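Local coordinates for STU0660 (Streptococcus thermophilus, PDB 3ZTH), which takes part in CRISPR-mediated bacterial immunity as a large Csn2 protein that binds magnesium and probably DNA, at residues Trp40-Lys45 with Tyr75-Ile80; Lys10-Leu15 with Glu59-Asp64; Met275-Ser280 with Leu321-His326; Glu213-Phe218 with Gln241-Ile246. All blocks are in the same frame, centred on the assembly; numbering follows the deposited sequence.

Contact 1. Residues Trp40-Lys45 with Tyr75-Ile80; sequences WYFGGK and YHYIDI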
# COMPACT_ATOMS: atom_id res chain seq x y z
N TRP A 40 7.87 5.76 25.83
CA TRP A 40 8.38 4.78 24.88
C TRP A 40 8.38 3.40 25.51
O TRP A 40 7.93 2.43 24.91
CB TRP A 40 9.80 5.14 24.46
CG TRP A 40 9.86 6.10 23.30
CD1 TRP A 40 8.83 6.84 22.79
CD2 TRP A 40 11.02 6.42 22.51
NE1 TRP A 40 9.28 7.60 21.73
CE2 TRP A 40 10.61 7.36 21.54
CE3 TRP A 40 12.36 6.00 22.54
CZ2 TRP A 40 11.50 7.89 20.59
CZ3 TRP A 40 13.24 6.53 21.60
CH2 TRP A 40 12.81 7.47 20.64
N TYR A 41 8.88 3.32 26.74
CA TYR A 41 8.95 2.07 27.47
C TYR A 41 7.59 1.43 27.65
O TYR A 41 7.38 0.27 27.28
CB TYR A 41 9.56 2.32 28.84
CG TYR A 41 10.10 1.09 29.53
CD1 TYR A 41 11.28 0.48 29.09
CD2 TYR A 41 9.46 0.56 30.65
CE1 TYR A 41 11.81 -0.62 29.75
CE2 TYR A 41 9.98 -0.54 31.33
CZ TYR A 41 11.16 -1.12 30.87
OH TYR A 41 11.72 -2.18 31.55
N PHE A 42 6.66 2.17 28.23
CA PHE A 42 5.32 1.65 28.50
C PHE A 42 4.34 1.84 27.35
O PHE A 42 3.27 1.23 27.35
CB PHE A 42 4.75 2.30 29.76
CG PHE A 42 5.51 1.95 31.02
CD1 PHE A 42 5.66 0.63 31.42
CD2 PHE A 42 6.06 2.96 31.81
CE1 PHE A 42 6.36 0.31 32.58
CE2 PHE A 42 6.75 2.65 32.98
CZ PHE A 42 6.90 1.32 33.36
N GLY A 43 4.70 2.67 26.38
CA GLY A 43 3.82 2.93 25.25
C GLY A 43 3.91 1.97 24.08
O GLY A 43 3.15 2.10 23.12
N GLY A 44 4.84 1.01 24.13
CA GLY A 44 4.95 0.06 23.05
C GLY A 44 5.80 0.50 21.87
O GLY A 44 5.65 0.00 20.75
N LYS A 45 6.70 1.44 22.12
CA LYS A 45 7.58 1.93 21.07
C LYS A 45 8.43 0.82 20.45
O LYS A 45 9.03 0.01 21.15
CB LYS A 45 8.50 3.01 21.64
CG LYS A 45 9.57 3.50 20.70
CD LYS A 45 8.99 4.39 19.62
CE LYS A 45 10.10 5.05 18.81
NZ LYS A 45 9.57 6.06 17.85
N TYR A 75 1.78 -2.23 32.56
CA TYR A 75 0.64 -1.32 32.69
C TYR A 75 -0.11 -1.10 31.39
O TYR A 75 0.43 -1.29 30.31
CB TYR A 75 1.09 0.08 33.14
CG TYR A 75 1.84 0.18 34.44
CD1 TYR A 75 1.17 0.26 35.66
CD2 TYR A 75 3.23 0.26 34.45
CE1 TYR A 75 1.86 0.41 36.85
CE2 TYR A 75 3.93 0.41 35.64
CZ TYR A 75 3.24 0.48 36.83
OH TYR A 75 3.94 0.62 38.01
N HIS A 76 -1.36 -0.67 31.52
CA HIS A 76 -2.17 -0.28 30.38
C HIS A 76 -1.85 1.21 30.39
O HIS A 76 -2.46 1.98 31.13
CB HIS A 76 -3.66 -0.50 30.63
CG HIS A 76 -4.12 -1.90 30.36
ND1 HIS A 76 -4.11 -2.89 31.31
CD2 HIS A 76 -4.55 -2.48 29.21
CE1 HIS A 76 -4.51 -4.03 30.77
NE2 HIS A 76 -4.79 -3.80 29.50
N TYR A 77 -0.86 1.59 29.60
CA TYR A 77 -0.37 2.96 29.53
C TYR A 77 -1.15 3.94 28.65
O TYR A 77 -1.43 3.66 27.49
CB TYR A 77 1.08 2.92 29.05
CG TYR A 77 1.79 4.25 29.06
CD1 TYR A 77 2.31 4.76 30.25
CD2 TYR A 77 1.95 4.99 27.89
CE1 TYR A 77 2.98 5.98 30.27
CE2 TYR A 77 2.62 6.21 27.90
CZ TYR A 77 3.13 6.70 29.09
OH TYR A 77 3.79 7.91 29.12
N ILE A 78 -1.49 5.10 29.20
CA ILE A 78 -2.18 6.11 28.42
C ILE A 78 -1.46 7.44 28.56
O ILE A 78 -1.39 8.01 29.65
CB ILE A 78 -3.62 6.35 28.86
CG1 ILE A 78 -4.47 5.11 28.59
CG2 ILE A 78 -4.16 7.57 28.13
CD1 ILE A 78 -5.96 5.31 28.90
N ASP A 79 -0.92 7.93 27.45
CA ASP A 79 -0.20 9.19 27.47
C ASP A 79 -1.06 10.35 27.01
O ASP A 79 -1.60 10.34 25.92
CB ASP A 79 1.04 9.11 26.58
CG ASP A 79 2.01 10.24 26.85
OD1 ASP A 79 1.85 11.32 26.25
OD2 ASP A 79 2.92 10.06 27.69
N ILE A 80 -1.18 11.36 27.87
CA ILE A 80 -1.94 12.55 27.53
C ILE A 80 -1.05 13.78 27.65
O ILE A 80 -0.86 14.33 28.73
CB ILE A 80 -3.18 12.69 28.43
CG1 ILE A 80 -4.19 11.60 28.07
CG2 ILE A 80 -3.81 14.05 28.25
CD1 ILE A 80 -5.48 11.67 28.87

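Contact 2. Residues Lys10-Leu15 with Glu59-Asp64; sequences KERIEL and EPTILD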
# COMPACT_ATOMS: atom_id res chain seq x y z
N LYS A 10 24.64 8.68 32.71
CA LYS A 10 24.75 8.87 34.14
C LYS A 10 23.95 7.81 34.90
O LYS A 10 23.38 6.90 34.30
CB LYS A 10 24.25 10.25 34.53
CG LYS A 10 25.04 11.40 33.93
CD LYS A 10 24.54 12.72 34.49
CE LYS A 10 25.44 13.88 34.10
NZ LYS A 10 25.00 15.13 34.79
N GLU A 11 23.92 7.93 36.21
CA GLU A 11 23.18 7.00 37.04
C GLU A 11 21.72 7.06 36.63
O GLU A 11 21.29 7.97 35.94
CB GLU A 11 23.31 7.38 38.52
CG GLU A 11 23.01 8.85 38.79
CD GLU A 11 23.10 9.20 40.26
OE1 GLU A 11 23.27 8.28 41.09
OE2 GLU A 11 23.00 10.40 40.58
N ARG A 12 20.94 6.08 37.07
CA ARG A 12 19.54 6.05 36.72
C ARG A 12 18.78 7.16 37.42
O ARG A 12 19.16 7.60 38.51
CB ARG A 12 18.94 4.68 37.08
CG ARG A 12 19.31 3.61 36.06
CD ARG A 12 19.09 2.20 36.57
NE ARG A 12 19.44 1.21 35.55
CZ ARG A 12 18.65 0.90 34.52
NH1 ARG A 12 17.47 1.48 34.40
NH2 ARG A 12 19.06 0.01 33.62
N ILE A 13 17.73 7.65 36.76
CA ILE A 13 16.90 8.70 37.33
C ILE A 13 15.96 7.98 38.28
O ILE A 13 15.20 7.10 37.86
CB ILE A 13 16.08 9.42 36.24
CG1 ILE A 13 17.03 10.07 35.24
CG2 ILE A 13 15.20 10.48 36.86
CD1 ILE A 13 16.75 9.69 33.81
N GLU A 14 16.02 8.34 39.56
CA GLU A 14 15.17 7.73 40.58
C GLU A 14 13.82 8.44 40.68
O GLU A 14 13.76 9.66 40.75
CB GLU A 14 15.85 7.75 41.95
CG GLU A 14 15.15 6.91 43.01
CD GLU A 14 15.92 6.85 44.31
OE1 GLU A 14 17.17 6.88 44.25
OE2 GLU A 14 15.28 6.78 45.39
N LEU A 15 12.76 7.66 40.70
CA LEU A 15 11.41 8.19 40.78
C LEU A 15 10.60 7.42 41.83
O LEU A 15 10.45 6.20 41.76
CB LEU A 15 10.73 8.04 39.42
CG LEU A 15 10.55 9.21 38.45
CD1 LEU A 15 11.64 10.25 38.57
CD2 LEU A 15 10.50 8.62 37.04
N GLU A 59 18.40 -1.86 24.16
CA GLU A 59 17.13 -1.28 24.57
C GLU A 59 17.20 -0.74 26.00
O GLU A 59 17.77 -1.38 26.88
CB GLU A 59 16.01 -2.32 24.48
CG GLU A 59 16.06 -3.14 23.21
CD GLU A 59 14.76 -3.87 22.94
OE1 GLU A 59 14.15 -4.38 23.91
OE2 GLU A 59 14.36 -3.95 21.76
N PRO A 60 16.63 0.45 26.24
CA PRO A 60 16.63 1.07 27.58
C PRO A 60 15.76 0.31 28.59
O PRO A 60 14.74 -0.27 28.23
CB PRO A 60 16.12 2.48 27.30
CG PRO A 60 15.18 2.26 26.16
CD PRO A 60 15.97 1.33 25.26
N THR A 61 16.17 0.34 29.85
CA THR A 61 15.45 -0.37 30.89
C THR A 61 14.99 0.49 32.07
O THR A 61 15.51 1.58 32.29
CB THR A 61 16.36 -1.52 31.41
OG1 THR A 61 15.93 -2.75 30.81
CG2 THR A 61 16.32 -1.63 32.91
N ILE A 62 13.99 -0.01 32.80
CA ILE A 62 13.47 0.67 33.99
C ILE A 62 13.44 -0.36 35.11
O ILE A 62 12.74 -1.38 35.01
CB ILE A 62 12.04 1.21 33.78
CG1 ILE A 62 12.03 2.27 32.68
CG2 ILE A 62 11.52 1.79 35.08
CD1 ILE A 62 10.73 3.05 32.58
N LEU A 63 14.19 -0.11 36.18
CA LEU A 63 14.26 -1.04 37.31
C LEU A 63 13.44 -0.61 38.51
O LEU A 63 13.16 0.58 38.68
CB LEU A 63 15.72 -1.21 37.75
CG LEU A 63 16.72 -1.49 36.63
CD1 LEU A 63 18.13 -1.52 37.20
CD2 LEU A 63 16.37 -2.81 35.94
N ASP A 64 13.06 -1.57 39.34
CA ASP A 64 12.30 -1.27 40.55
C ASP A 64 13.27 -1.18 41.74
O ASP A 64 14.48 -1.18 41.55
CB ASP A 64 11.25 -2.34 40.82
CG ASP A 64 11.86 -3.73 40.95
OD1 ASP A 64 12.81 -3.90 41.74
OD2 ASP A 64 11.38 -4.65 40.25

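Contact 3. Residues Met275-Ser280 with Leu321-His326; sequences MKYYPS and LNQLFH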
# COMPACT_ATOMS: atom_id res chain seq x y z
N MSE A 275 10.76 23.47 61.29
CA MSE A 275 10.45 24.23 62.49
C MSE A 275 11.69 24.35 63.38
O MSE A 275 11.97 25.42 63.93
CB MSE A 275 9.30 23.54 63.23
CG MSE A 275 8.89 24.18 64.55
SE MSE A 275 7.17 23.50 65.21
CE MSE A 275 7.72 21.69 65.70
N LYS A 276 12.46 23.27 63.50
CA LYS A 276 13.67 23.30 64.31
C LYS A 276 14.68 24.34 63.81
O LYS A 276 15.38 24.96 64.60
CB LYS A 276 14.33 21.91 64.35
CG LYS A 276 15.60 21.89 65.18
CD LYS A 276 16.26 20.51 65.26
CE LYS A 276 17.48 20.56 66.21
NZ LYS A 276 18.19 19.26 66.38
N TYR A 277 14.73 24.52 62.49
CA TYR A 277 15.64 25.48 61.87
C TYR A 277 15.07 26.88 61.69
O TYR A 277 15.82 27.82 61.41
CB TYR A 277 16.08 24.97 60.50
CG TYR A 277 17.18 23.95 60.54
CD1 TYR A 277 16.89 22.59 60.66
CD2 TYR A 277 18.52 24.33 60.42
CE1 TYR A 277 17.90 21.64 60.66
CE2 TYR A 277 19.54 23.38 60.42
CZ TYR A 277 19.21 22.04 60.54
OH TYR A 277 20.20 21.09 60.50
N TYR A 278 13.76 27.04 61.84
CA TYR A 278 13.16 28.36 61.66
C TYR A 278 13.82 29.42 62.55
O TYR A 278 13.95 29.24 63.76
CB TYR A 278 11.66 28.30 61.95
CG TYR A 278 10.88 29.30 61.15
CD1 TYR A 278 10.67 29.10 59.79
CD2 TYR A 278 10.34 30.43 61.74
CE1 TYR A 278 9.95 30.02 59.03
CE2 TYR A 278 9.61 31.36 60.99
CZ TYR A 278 9.42 31.14 59.64
OH TYR A 278 8.72 32.05 58.89
N PRO A 279 14.23 30.55 61.95
CA PRO A 279 14.89 31.66 62.65
C PRO A 279 13.99 32.49 63.56
O PRO A 279 14.40 33.53 64.07
CB PRO A 279 15.46 32.48 61.51
CG PRO A 279 14.39 32.35 60.47
CD PRO A 279 14.07 30.86 60.52
N SER A 280 12.76 32.03 63.78
CA SER A 280 11.84 32.77 64.62
C SER A 280 10.95 31.84 65.43
O SER A 280 10.80 30.67 65.09
CB SER A 280 10.99 33.69 63.73
OG SER A 280 9.78 34.07 64.36
N LEU A 321 14.71 24.14 53.50
CA LEU A 321 14.47 22.88 52.81
C LEU A 321 15.70 22.44 52.04
O LEU A 321 16.11 21.28 52.13
CB LEU A 321 13.27 22.99 51.87
CG LEU A 321 11.91 22.94 52.59
CD1 LEU A 321 10.80 23.17 51.58
CD2 LEU A 321 11.74 21.60 53.30
N ASN A 322 16.29 23.36 51.29
CA ASN A 322 17.49 23.02 50.54
C ASN A 322 18.53 22.42 51.48
O ASN A 322 19.13 21.39 51.18
CB ASN A 322 18.06 24.25 49.85
CG ASN A 322 17.73 24.28 48.38
OD1 ASN A 322 17.90 25.30 47.72
ND2 ASN A 322 17.24 23.15 47.87
N GLN A 323 18.73 23.06 52.62
CA GLN A 323 19.69 22.58 53.60
C GLN A 323 19.39 21.14 54.02
O GLN A 323 20.31 20.34 54.19
CB GLN A 323 19.70 23.50 54.82
CG GLN A 323 20.76 23.13 55.83
CD GLN A 323 20.97 24.17 56.91
OE1 GLN A 323 21.78 23.98 57.82
NE2 GLN A 323 20.25 25.29 56.81
N LEU A 324 18.11 20.80 54.18
CA LEU A 324 17.71 19.45 54.57
C LEU A 324 18.11 18.42 53.53
O LEU A 324 18.17 17.22 53.81
CB LEU A 324 16.20 19.36 54.80
CG LEU A 324 15.63 20.18 55.95
CD1 LEU A 324 14.21 19.70 56.19
CD2 LEU A 324 16.45 20.00 57.23
N PHE A 325 18.37 18.88 52.32
CA PHE A 325 18.79 18.00 51.24
C PHE A 325 20.28 18.22 51.00
O PHE A 325 20.85 17.70 50.05
CB PHE A 325 17.99 18.31 49.97
CG PHE A 325 16.58 17.79 50.01
CD1 PHE A 325 16.32 16.43 49.92
CD2 PHE A 325 15.50 18.66 50.15
CE1 PHE A 325 15.02 15.94 49.98
CE2 PHE A 325 14.20 18.18 50.20
CZ PHE A 325 13.96 16.82 50.12
N HIS A 326 20.90 18.98 51.88
CA HIS A 326 22.31 19.26 51.77
C HIS A 326 22.64 19.98 50.47
O HIS A 326 23.74 19.83 49.94
CB HIS A 326 23.11 17.96 51.87
CG HIS A 326 22.91 17.23 53.16
ND1 HIS A 326 23.19 17.80 54.38
CD2 HIS A 326 22.44 15.99 53.43
CE1 HIS A 326 22.91 16.94 55.35
NE2 HIS A 326 22.45 15.84 54.79

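Contact 4. Residues Glu213-Phe218 with Gln241-Ile246; sequences ESYTIF and QGYLKI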
# COMPACT_ATOMS: atom_id res chain seq x y z
N GLU A 213 -8.11 27.27 39.26
CA GLU A 213 -9.37 26.81 39.83
C GLU A 213 -9.87 25.53 39.15
O GLU A 213 -10.29 24.59 39.83
CB GLU A 213 -10.45 27.89 39.70
CG GLU A 213 -10.23 29.13 40.54
CD GLU A 213 -8.97 29.89 40.16
OE1 GLU A 213 -8.70 30.03 38.94
OE2 GLU A 213 -8.26 30.35 41.09
N SER A 214 -9.84 25.51 37.82
CA SER A 214 -10.30 24.33 37.10
C SER A 214 -9.42 23.13 37.44
O SER A 214 -9.92 22.03 37.69
CB SER A 214 -10.28 24.57 35.59
OG SER A 214 -11.36 25.39 35.17
N TYR A 215 -8.11 23.35 37.47
CA TYR A 215 -7.19 22.28 37.77
C TYR A 215 -7.52 21.60 39.11
O TYR A 215 -7.45 20.38 39.24
CB TYR A 215 -5.76 22.80 37.77
CG TYR A 215 -4.76 21.69 37.89
CD1 TYR A 215 -4.30 21.02 36.76
CD2 TYR A 215 -4.33 21.24 39.14
CE1 TYR A 215 -3.45 19.94 36.86
CE2 TYR A 215 -3.46 20.15 39.25
CZ TYR A 215 -3.03 19.51 38.11
OH TYR A 215 -2.17 18.44 38.20
N THR A 216 -7.88 22.42 40.09
CA THR A 216 -8.25 21.92 41.41
C THR A 216 -9.44 20.95 41.27
O THR A 216 -9.51 19.91 41.94
CB THR A 216 -8.62 23.11 42.31
OG1 THR A 216 -7.46 23.93 42.50
CG2 THR A 216 -9.15 22.65 43.67
N ILE A 217 -10.38 21.28 40.39
CA ILE A 217 -11.54 20.43 40.16
C ILE A 217 -11.07 19.10 39.55
O ILE A 217 -11.49 18.01 39.98
CB ILE A 217 -12.54 21.11 39.20
CG1 ILE A 217 -13.20 22.30 39.90
CG2 ILE A 217 -13.59 20.11 38.71
CD1 ILE A 217 -14.15 23.11 39.02
N PHE A 218 -10.19 19.20 38.56
CA PHE A 218 -9.62 18.03 37.89
C PHE A 218 -8.83 17.15 38.87
O PHE A 218 -8.93 15.92 38.84
CB PHE A 218 -8.70 18.49 36.76
CG PHE A 218 -7.67 17.48 36.35
CD1 PHE A 218 -8.01 16.42 35.52
CD2 PHE A 218 -6.36 17.58 36.83
CE1 PHE A 218 -7.06 15.47 35.16
CE2 PHE A 218 -5.40 16.63 36.48
CZ PHE A 218 -5.75 15.57 35.64
N GLN A 241 4.40 26.95 39.09
CA GLN A 241 3.57 27.67 40.05
C GLN A 241 2.06 27.47 39.96
O GLN A 241 1.48 27.47 38.88
CB GLN A 241 3.90 29.17 39.96
CG GLN A 241 3.14 30.05 40.96
CD GLN A 241 1.78 30.51 40.43
OE1 GLN A 241 0.85 30.75 41.21
NE2 GLN A 241 1.66 30.65 39.11
N GLY A 242 1.44 27.30 41.12
CA GLY A 242 -0.00 27.15 41.18
C GLY A 242 -0.69 25.84 40.80
O GLY A 242 -1.92 25.81 40.76
N TYR A 243 0.07 24.77 40.54
CA TYR A 243 -0.55 23.49 40.17
C TYR A 243 -0.15 22.29 41.02
O TYR A 243 -0.93 21.35 41.19
CB TYR A 243 -0.30 23.20 38.69
CG TYR A 243 -1.05 24.17 37.80
CD1 TYR A 243 -0.51 25.42 37.49
CD2 TYR A 243 -2.33 23.87 37.34
CE1 TYR A 243 -1.23 26.34 36.77
CE2 TYR A 243 -3.06 24.78 36.61
CZ TYR A 243 -2.51 26.02 36.33
OH TYR A 243 -3.24 26.94 35.60
N LEU A 244 1.07 22.31 41.55
CA LEU A 244 1.55 21.23 42.39
C LEU A 244 0.68 21.13 43.65
O LEU A 244 0.47 22.13 44.33
CB LEU A 244 3.00 21.49 42.78
CG LEU A 244 3.69 20.48 43.68
CD1 LEU A 244 3.78 19.13 42.96
CD2 LEU A 244 5.08 21.00 44.06
N LYS A 245 0.17 19.94 43.95
CA LYS A 245 -0.66 19.74 45.13
C LYS A 245 0.08 18.85 46.13
O LYS A 245 0.47 17.73 45.79
CB LYS A 245 -1.99 19.05 44.76
CG LYS A 245 -2.83 19.79 43.74
CD LYS A 245 -3.23 21.17 44.23
CE LYS A 245 -3.92 21.98 43.13
NZ LYS A 245 -4.28 23.37 43.56
N ILE A 246 0.28 19.35 47.34
CA ILE A 246 0.97 18.58 48.37
C ILE A 246 0.09 18.28 49.58
O ILE A 246 -0.54 19.18 50.13
CB ILE A 246 2.24 19.32 48.87
CG1 ILE A 246 3.28 19.39 47.75
CG2 ILE A 246 2.81 18.63 50.09
CD1 ILE A 246 4.56 20.09 48.15
O HOH W 1 -0.59 19.01 40.38

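Contact 1. Residues Trp40-Lys45 with Tyr75-Ile80
Phe42 meets Tyr75 with its ring and Tyr77 with its CB, packing the last part of helix 28-43 against strand 76-80, an outermost strand of the six-stranded mixed sheet, and against Tyr75 just before it. A helix laid on a largely parallel sheet agrees with the alpha/beta fold of the P-loop NTPase clan. Along Phe42, the CB comes first: it lies 3.5 Å from Tyr77 CD1, approaching that ring obliquely. With CG anti to the carbonyl carbon (chi1 -65°), the ring then leaves Tyr77 behind and reaches Tyr75. Its CE1 comes to 3.6 Å from Tyr75 CD2, with CD1 and CZ flanking it a little farther from the same edge. One edge of Tyr75 therefore points at a face of Phe42, offset from the ring centre. Centroids of Phe42 and Tyr75 5.2 Å apart and planes at 87° make this a T-shaped pair. Tyr41 CD2 lies over the other face of Phe42, so the ring sits between two aromatic neighbours, while Leu200 of strand 199-204 touches both Phe42 and Tyr75. Backbone atoms add to the packing at Tyr77, whose CB is 3.2 Å from Phe42 O and whose CD2 is 3.8 Å from Gly43 CA. The phenol of Tyr77 is anchored within its own strand: Tyr77 OH donates to Asp79 OD2 at 2.7 Å, and OD2, which also binds Trp35 NE1, receives it on its anti lone pair, away from the other oxygen.

Contact 2. Residues Lys10-Leu15 with Glu59-Asp64
The guanidinium of Arg12 carries Leu63 on one face and the carbonyl of Thr61 at its edge. Over the face, Leu63 CD1 is 3.4 Å from Arg12 NE, offset toward the rim, and the two side chains run nearly perpendicular to each other. At the edge, Arg12 NH1 donates to Thr61 O over 2.9 Å with an N-H...O angle of 155°. The oxygen is only 8° out of the guanidinium plane, but relative to the Thr61 carbonyl the donor NH1 stands well above the plane, 65° out of it, and so does not follow a lone pair. The neighbouring NH2 rests on the methyl of Thr61, CG2 at 3.3 Å, so polar and apolar parts of one residue are both used. Extension of the chain from CG to NE gives Arg12 the span it needs, for the closest CA atoms, those of Arg12 and Ile62, are 8.6 Å apart. NH1 also bonds to Phe4 O, and NH2 has a weak bond to Gln6 OE1; these partners lie on or just after strand 2-5. The arginine thus reaches over the central strand of a three-stranded antiparallel sheet, ordered 13-16, 2-5, 62-63, and joins its two outer segments by side chain to backbone.

Contact 3. Residues Met275-Ser280 with Leu321-His326
Tyr277 supplies all of the 275-280 side of this contact with one ring, and the amide it meets in Gln323 approaches ring carbons without forming a hydrogen bond to the tyrosine. The closest pair is Tyr277 CE2 with Gln323 OE1 at 3.5 Å; Gln323 CD follows at 3.9 Å from the same CE2, and NE2 is 4.1 Å from Tyr277 CD2. Ring and amide planes are inclined at 62°, and the approach is oblique, so the geometry supports van der Waals packing and not a flat amide stack. Gln323 gets there by extension: its CG is anti to the backbone N (chi1 -175°) and the chain stays straight beyond it, carrying the amide across Tyr277 at about a right angle. On the other side of the ring's long axis, Leu324 CD2 comes to 4.1 Å from Tyr277 CE1, the two side chains sliding past each other in opposite directions. The total burial is modest, 129 Å², as suits a surface contact between helix ends. Both helices stop here. Tyr278 is the first residue to leave helical angles after helix 267-277, while helix 312-324 closes in a Schellman motif: His326, of positive phi, is the C-prime residue, with Phe327 N bonded to Asn322 O and His326 N to Gln323 O at 2.7 Å. Around the contact, Tyr277 also packs on Ile320, Leu324 on Arg273 and Val274, and Tyr278 on Val313 and Ile317. The contact thus lies at the C-terminal ends of two packed helices, beside a turn whose Tyr278 and Pro279 touch Leu342 and Phe345 of the second subunit.

Contact 4. Residues Glu213-Phe218 with Gln241-Ile246
Tyr215 turns its CG anti to the backbone N (chi1 -172°), and Tyr243 turns its own anti to the carbonyl carbon (chi1 -68°); between them these torsions bring an edge of Tyr243 onto a face of Tyr215. Tyr243 CD2 sits 3.3 Å from Tyr215 CG, toward the rim, and CE2 is 3.5 Å from Tyr215 CB. With centroids of Tyr215 and Tyr243 5.1 Å apart and planes at 83°, the stack is T-shaped. Phe218 CD2 lies over the opposite face of Tyr215. A water accepts from Tyr215 OH at 2.8 Å; its leg to Tyr243 O is suspiciously short and doubtful in detail. At the edge of Tyr215, Lys245 CE passes 4.1 Å from CD2, and its NZ makes a weak bond of 3.4 Å to Thr216 OG1, which is also bonded to Glu212 O and to Arg306 of the second subunit. Ring packing and the weak lysine bond join residues 241-246 to helix 212-228, and Tyr243 OH bonds to Ile210 O just ahead of it. Magnesium-binding residues lie close by: an ion is about 4 Å from the Tyr243 side chain, Asp240, immediately before residues 241-246, binds magnesium as does Gln26, and Glu212 does so in a structure of this protein, though not in this chain.

From the N terminus, residues 10-15 open contact 2, residues 40-45 open contact 1, and residues 59-64 close contact 2 before residues 75-80 close contact 1, so these two loops cross. They also touch: Tyr41 CE1 is 3.3 Å from Pro60 O, and through helix 28-43 the three-stranded antiparallel sheet is joined to the edge of the six-stranded one. Contact 4 closes a short loop further along, from helix 212-228 through strand 232-237. Contact 3 follows in series, joining the ends of helices 267-277 and 312-324, its centre 26 Å from that of contact 4. Contacts 1, 3 and 4 all have residues against the second subunit.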